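Local structure of uncharacterized protein (Bacillus cereus, 5F2H) at residues A144-E147 against P148-S152; Q271-V274 against Q275-D279. The protein is of unknown function but is probably a hydrolase with an alpha/beta hydrolase fold. All coordinates share one frame; numbering follows the deposited sequence.

Contact 1: residues A144-E147 against P148-S152; sequences AIVE and PYWKS
V146 O sits at the edge of the W150 indole, in the ring plane and 3.0 Å from W150 CD1, while V146 CG2 approaches the same rim from off that plane, 3.5 Å from W150 CD1. A chi1 of 66° leaves V146 CG1 between the backbone N and the carbonyl carbon, which puts CG2 anti to N, on the side of W150. The indole NE1 is hydrogen-bonded to Y296 OH, and the ring of F300 meets W150 edge-to-face. Y149 turns its own edge back along the helix, with I145 O in the ring plane and 3.6 Å from CE2, while the Y296 ring stacks on that of Y149. One turn apart, E147 and K151 form a salt bridge, OE2 to NZ 3.1 Å; the glutamate chain is extended, whereas the lysine folds back at chi3 and chi4. E147 OE1 pairs with K122 NZ of the second subunit, so the carboxylate is shared between two lysines. P148 has no N-H to donate, and the helix is kinked here; Y149 N bonds to V146 O (3.3 Å) and W150 N to E147 O (3.0 Å), both i to i+3. This is a proline-kinked, weakly bonded helical turn with an i to i+4 salt bridge, in the beta-alpha-beta unit of strands 131-136 and 158-164.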
ATOM      1  N   ALA B 144      20.988  13.774  -9.483  1.00 54.54           N
ATOM      2  CA  ALA B 144      21.822  13.478  -8.324  1.00 59.44           C
ATOM      3  C   ALA B 144      21.616  14.491  -7.207  1.00 61.89           C
ATOM      4  O   ALA B 144      21.509  14.135  -6.035  1.00 64.61           O
ATOM      5  CB  ALA B 144      23.275  13.459  -8.718  1.00 61.90           C
ATOM      6  N   ILE B 145      21.537  15.754  -7.593  1.00 60.43           N
ATOM      7  CA  ILE B 145      21.391  16.866  -6.656  1.00 60.15           C
ATOM      8  C   ILE B 145      20.047  17.008  -5.957  1.00 60.57           C
ATOM      9  O   ILE B 145      19.967  17.488  -4.834  1.00 62.94           O
ATOM     10  CB  ILE B 145      21.672  18.185  -7.397  1.00 59.50           C
ATOM     11  CG1 ILE B 145      23.137  18.208  -7.831  1.00 62.28           C
ATOM     12  CG2 ILE B 145      21.378  19.383  -6.514  1.00 58.08           C
ATOM     13  CD1 ILE B 145      23.496  19.417  -8.662  1.00 67.15           C
ATOM     14  N   VAL B 146      18.986  16.590  -6.613  1.00 59.96           N
ATOM     15  CA  VAL B 146      17.665  16.729  -6.026  1.00 54.88           C
ATOM     16  C   VAL B 146      17.202  15.458  -5.292  1.00 52.74           C
ATOM     17  O   VAL B 146      16.400  15.524  -4.394  1.00 52.45           O
ATOM     18  CB  VAL B 146      16.662  17.172  -7.129  1.00 52.25           C
ATOM     19  CG1 VAL B 146      16.493  16.078  -8.168  1.00 53.28           C
ATOM     20  CG2 VAL B 146      15.313  17.530  -6.527  1.00 52.44           C
ATOM     21  N   GLU B 147      17.759  14.309  -5.640  1.00 52.83           N
ATOM     22  CA  GLU B 147      17.360  13.065  -5.008  1.00 53.28           C
ATOM     23  C   GLU B 147      17.455  13.068  -3.474  1.00 52.22           C
ATOM     24  O   GLU B 147      16.487  12.750  -2.800  1.00 50.18           O
ATOM     25  CB  GLU B 147      18.139  11.911  -5.650  1.00 57.02           C
ATOM     26  CG  GLU B 147      17.938  10.530  -5.043  1.00 60.64           C
ATOM     27  CD  GLU B 147      18.742   9.441  -5.755  1.00 62.85           C
ATOM     28  OE1 GLU B 147      18.864   9.465  -6.992  1.00 61.69           O
ATOM     29  OE2 GLU B 147      19.213   8.509  -5.079  1.00 68.70           O
ATOM     30  N   PRO B 148      18.592  13.492  -2.910  1.00 53.72           N
ATOM     31  CA  PRO B 148      18.734  13.462  -1.451  1.00 55.68           C
ATOM     32  C   PRO B 148      17.644  14.158  -0.637  1.00 57.45           C
ATOM     33  O   PRO B 148      17.350  13.707   0.477  1.00 59.37           O
ATOM     34  CB  PRO B 148      20.073  14.158  -1.207  1.00 55.16           C
ATOM     35  CG  PRO B 148      20.841  13.982  -2.457  1.00 54.51           C
ATOM     36  CD  PRO B 148      19.824  13.961  -3.565  1.00 54.84           C
ATOM     37  N   TYR B 149      17.044  15.223  -1.179  1.00 54.11           N
ATOM     38  CA  TYR B 149      16.023  15.953  -0.439  1.00 52.46           C
ATOM     39  C   TYR B 149      14.636  15.345  -0.529  1.00 57.01           C
ATOM     40  O   TYR B 149      13.760  15.706   0.264  1.00 62.54           O
ATOM     41  CB  TYR B 149      15.960  17.407  -0.910  1.00 48.84           C
ATOM     42  CG  TYR B 149      17.239  18.194  -0.740  1.00 46.55           C
ATOM     43  CD1 TYR B 149      17.484  18.904   0.414  1.00 47.50           C
ATOM     44  CD2 TYR B 149      18.172  18.281  -1.769  1.00 44.72           C
ATOM     45  CE1 TYR B 149      18.657  19.639   0.556  1.00 48.45           C
ATOM     46  CE2 TYR B 149      19.323  19.034  -1.647  1.00 44.65           C
ATOM     47  CZ  TYR B 149      19.573  19.698  -0.482  1.00 47.52           C
ATOM     48  OH  TYR B 149      20.753  20.422  -0.334  1.00 51.90           O
ATOM     49  N   TRP B 150      14.419  14.414  -1.456  1.00 59.25           N
ATOM     50  CA  TRP B 150      13.079  13.829  -1.623  1.00 58.91           C
ATOM     51  C   TRP B 150      13.072  12.332  -1.473  1.00 61.39           C
ATOM     52  O   TRP B 150      12.053  11.698  -1.683  1.00 63.50           O
ATOM     53  CB  TRP B 150      12.552  14.218  -3.015  1.00 56.57           C
ATOM     54  CG  TRP B 150      12.567  15.689  -3.214  1.00 54.77           C
ATOM     55  CD1 TRP B 150      13.614  16.445  -3.634  1.00 54.61           C
ATOM     56  CD2 TRP B 150      11.504  16.593  -2.961  1.00 55.70           C
ATOM     57  NE1 TRP B 150      13.266  17.767  -3.669  1.00 56.08           N
ATOM     58  CE2 TRP B 150      11.958  17.881  -3.295  1.00 56.22           C
ATOM     59  CE3 TRP B 150      10.196  16.439  -2.511  1.00 58.73           C
ATOM     60  CZ2 TRP B 150      11.161  19.010  -3.161  1.00 56.42           C
ATOM     61  CZ3 TRP B 150       9.394  17.553  -2.410  1.00 57.86           C
ATOM     62  CH2 TRP B 150       9.882  18.824  -2.717  1.00 57.41           C
ATOM     63  N   LYS B 151      14.215  11.775  -1.111  1.00 67.47           N
ATOM     64  CA  LYS B 151      14.375  10.327  -0.936  1.00 75.11           C
ATOM     65  C   LYS B 151      13.444   9.753   0.136  1.00 74.62           C
ATOM     66  O   LYS B 151      12.945   8.632  -0.013  1.00 75.19           O
ATOM     67  CB  LYS B 151      15.824  10.030  -0.543  1.00 82.13           C
ATOM     68  CG  LYS B 151      16.209   8.562  -0.517  1.00 95.79           C
ATOM     69  CD  LYS B 151      17.608   8.331   0.059  1.00106.08           C
ATOM     70  CE  LYS B 151      18.682   9.168  -0.628  1.00108.05           C
ATOM     71  NZ  LYS B 151      18.732   9.000  -2.106  1.00110.62           N
ATOM     72  N   SER B 152      13.183  10.533   1.187  1.00 72.99           N
ATOM     73  CA  SER B 152      12.330  10.096   2.300  1.00 76.32           C
ATOM     74  C   SER B 152      10.837   9.877   2.010  1.00 77.64           C
ATOM     75  O   SER B 152      10.062   9.661   2.943  1.00 83.20           O
ATOM     76  CB  SER B 152      12.487  11.049   3.483  1.00 76.98           C
ATOM     77  OG  SER B 152      12.091  12.357   3.140  1.00 78.99           O
TER

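Contact 2: residues Q271-V274 against Q275-D279; sequences QQFV and QVLKD
F273 lies beneath L277, one helical turn further on, and the leucine overlaps one face of its ring. L277 CG stands 4.2 Å from the F273 ring centroid and 14° off the ring normal, a CH-pi contact displaced toward the rim. The two methyls spread over the far end of the ring: L277 CD2 comes to 3.8 Å from F273 CZ, and L277 CD1 to 3.9 Å from F273 CE2. The first torsions differ: F273 holds CG anti to the backbone N (chi1 173°), whereas L277 has CG anti to its carbonyl carbon (chi1 -62°), which brings the leucine branch over the aromatic face.

The backbone beneath the pair is regular. L277 N donates to F273 O at 3.0 Å, so the two residues joined by the CH-pi contact are also tied through the main chain. Equivalent bonds run from Q275 N to Q271 O (3.0 Å), from V276 N to Q272 O (3.2 Å) and from K278 N to V274 O (3.1 Å). V276 places CG2 3.6 Å from Q272 O, alongside the carbonyl.

The apolar residues face the protein: F273 packs on L235 and I238, V276 on L245, and both V274 and L277 touch strand 284-289. Q271, Q275 and K278 are exposed, the lysine chain fully extended. This division makes helix 267-279 amphipathic, with its F273-L277 pair an i to i+4 aromatic-aliphatic contact; the helix is the crossover connection of the beta-alpha-beta unit between parallel strands 254-260 and 284-289, an arrangement characteristic of the alpha/beta hydrolase fold.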
ATOM      1  N   GLN B 271       5.015  34.252  -1.332  1.00 90.26           N
ATOM      2  CA  GLN B 271       3.972  34.823  -0.469  1.00 95.72           C
ATOM      3  C   GLN B 271       2.810  35.348  -1.316  1.00 93.47           C
ATOM      4  O   GLN B 271       1.669  35.248  -0.892  1.00 96.95           O
ATOM      5  CB  GLN B 271       4.532  35.877   0.487  1.00 98.57           C
ATOM      6  CG  GLN B 271       3.599  36.164   1.652  1.00102.21           C
ATOM      7  CD  GLN B 271       4.244  37.004   2.744  1.00107.18           C
ATOM      8  OE1 GLN B 271       3.940  36.839   3.930  1.00108.07           O
ATOM      9  NE2 GLN B 271       5.191  37.853   2.361  1.00109.91           N
ATOM     10  N   GLN B 272       3.088  35.849  -2.522  1.00 92.41           N
ATOM     11  CA  GLN B 272       2.022  36.332  -3.419  1.00 95.45           C
ATOM     12  C   GLN B 272       1.159  35.152  -3.819  1.00 89.26           C
ATOM     13  O   GLN B 272      -0.058  35.260  -3.913  1.00 90.56           O
ATOM     14  CB  GLN B 272       2.585  36.918  -4.708  1.00100.15           C
ATOM     15  CG  GLN B 272       3.509  38.104  -4.527  1.00109.47           C
ATOM     16  CD  GLN B 272       4.100  38.559  -5.842  1.00117.02           C
ATOM     17  OE1 GLN B 272       3.648  38.142  -6.909  1.00119.59           O
ATOM     18  NE2 GLN B 272       5.120  39.413  -5.776  1.00123.79           N
ATOM     19  N   PHE B 273       1.813  34.028  -4.087  1.00 82.78           N
ATOM     20  CA  PHE B 273       1.120  32.820  -4.473  1.00 79.05           C
ATOM     21  C   PHE B 273       0.207  32.356  -3.353  1.00 78.41           C
ATOM     22  O   PHE B 273      -0.978  32.108  -3.570  1.00 78.44           O
ATOM     23  CB  PHE B 273       2.135  31.766  -4.878  1.00 76.82           C
ATOM     24  CG  PHE B 273       1.544  30.412  -5.149  1.00 78.85           C
ATOM     25  CD1 PHE B 273       0.735  30.203  -6.250  1.00 79.73           C
ATOM     26  CD2 PHE B 273       1.913  29.314  -4.385  1.00 76.36           C
ATOM     27  CE1 PHE B 273       0.213  28.953  -6.526  1.00 78.93           C
ATOM     28  CE2 PHE B 273       1.406  28.061  -4.661  1.00 78.32           C
ATOM     29  CZ  PHE B 273       0.557  27.880  -5.739  1.00 78.94           C
ATOM     30  N   VAL B 274       0.743  32.288  -2.145  1.00 77.01           N
ATOM     31  CA  VAL B 274      -0.043  31.870  -0.983  1.00 76.85           C
ATOM     32  C   VAL B 274      -1.255  32.785  -0.793  1.00 80.41           C
ATOM     33  O   VAL B 274      -2.307  32.346  -0.328  1.00 82.95           O
ATOM     34  CB  VAL B 274       0.815  31.864   0.305  1.00 75.76           C
ATOM     35  CG1 VAL B 274      -0.053  31.624   1.531  1.00 77.02           C
ATOM     36  CG2 VAL B 274       1.908  30.800   0.208  1.00 73.91           C
ATOM     37  N   GLN B 275      -1.089  34.063  -1.122  1.00 81.19           N
ATOM     38  CA  GLN B 275      -2.172  35.042  -1.007  1.00 85.56           C
ATOM     39  C   GLN B 275      -3.345  34.653  -1.915  1.00 85.03           C
ATOM     40  O   GLN B 275      -4.496  34.655  -1.487  1.00 86.40           O
ATOM     41  CB  GLN B 275      -1.654  36.435  -1.371  1.00 88.08           C
ATOM     42  CG  GLN B 275      -2.689  37.541  -1.344  1.00 93.02           C
ATOM     43  CD  GLN B 275      -3.340  37.743   0.013  1.00 95.18           C
ATOM     44  OE1 GLN B 275      -3.020  37.071   0.994  1.00 90.04           O
ATOM     45  NE2 GLN B 275      -4.272  38.692   0.069  1.00101.90           N
ATOM     46  N   VAL B 276      -3.036  34.281  -3.156  1.00 81.49           N
ATOM     47  CA  VAL B 276      -4.063  33.869  -4.093  1.00 81.33           C
ATOM     48  C   VAL B 276      -4.732  32.580  -3.593  1.00 83.33           C
ATOM     49  O   VAL B 276      -5.950  32.444  -3.673  1.00 86.13           O
ATOM     50  CB  VAL B 276      -3.504  33.640  -5.506  1.00 77.15           C
ATOM     51  CG1 VAL B 276      -4.605  33.138  -6.418  1.00 77.03           C
ATOM     52  CG2 VAL B 276      -2.876  34.911  -6.058  1.00 77.41           C
ATOM     53  N   LEU B 277      -3.944  31.631  -3.080  1.00 82.91           N
ATOM     54  CA  LEU B 277      -4.510  30.378  -2.574  1.00 83.17           C
ATOM     55  C   LEU B 277      -5.540  30.658  -1.488  1.00 84.46           C
ATOM     56  O   LEU B 277      -6.493  29.900  -1.341  1.00 82.32           O
ATOM     57  CB  LEU B 277      -3.436  29.428  -2.008  1.00 82.48           C
ATOM     58  CG  LEU B 277      -2.327  28.868  -2.904  1.00 80.23           C
ATOM     59  CD1 LEU B 277      -1.491  27.894  -2.087  1.00 80.08           C
ATOM     60  CD2 LEU B 277      -2.862  28.144  -4.122  1.00 79.12           C
ATOM     61  N   LYS B 278      -5.322  31.716  -0.707  1.00 88.39           N
ATOM     62  CA  LYS B 278      -6.259  32.106   0.361  1.00 98.12           C
ATOM     63  C   LYS B 278      -7.498  32.809  -0.256  1.00101.85           C
ATOM     64  O   LYS B 278      -8.647  32.529   0.114  1.00 99.10           O
ATOM     65  CB  LYS B 278      -5.577  33.025   1.380  1.00102.89           C
ATOM     66  CG  LYS B 278      -6.501  33.468   2.500  1.00112.45           C
ATOM     67  CD  LYS B 278      -5.842  34.426   3.486  1.00116.66           C
ATOM     68  CE  LYS B 278      -6.866  34.907   4.517  1.00121.40           C
ATOM     69  NZ  LYS B 278      -6.319  35.858   5.524  1.00121.60           N
ATOM     70  N   ASP B 279      -7.242  33.697  -1.217  1.00103.29           N
ATOM     71  CA  ASP B 279      -8.286  34.426  -1.928  1.00107.31           C
ATOM     72  C   ASP B 279      -9.257  33.472  -2.631  1.00110.65           C
ATOM     73  O   ASP B 279     -10.460  33.752  -2.693  1.00118.91           O
ATOM     74  CB  ASP B 279      -7.666  35.359  -2.984  1.00106.37           C
ATOM     75  CG  ASP B 279      -6.804  36.462  -2.378  1.00105.93           C
ATOM     76  OD1 ASP B 279      -7.004  36.792  -1.186  1.00106.31           O
ATOM     77  OD2 ASP B 279      -5.973  37.042  -3.120  1.00101.65           O
TER

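Contact 1 comes first along the chain and closes before contact 2 opens. Their centres are 27 Å apart, and the nearest atoms, about 13 Å apart, do not touch. Contact 1 lies on helix 143-150 and the 3-10 turn after it, contact 2 on helix 267-279. The helices belong to different beta-alpha-beta units of one six-stranded parallel sheet, the first linking strands 131-136 and 158-164, the second strands 254-260 and 284-289. Strands 158-164 and 284-289 are the outermost of that sheet within the chain, so the two helices serve its opposite edges. Contact 1 also reaches the second subunit, whereas contact 2 has no neighbouring chain of the assembly against it; both belong to the putative hydrolase domain.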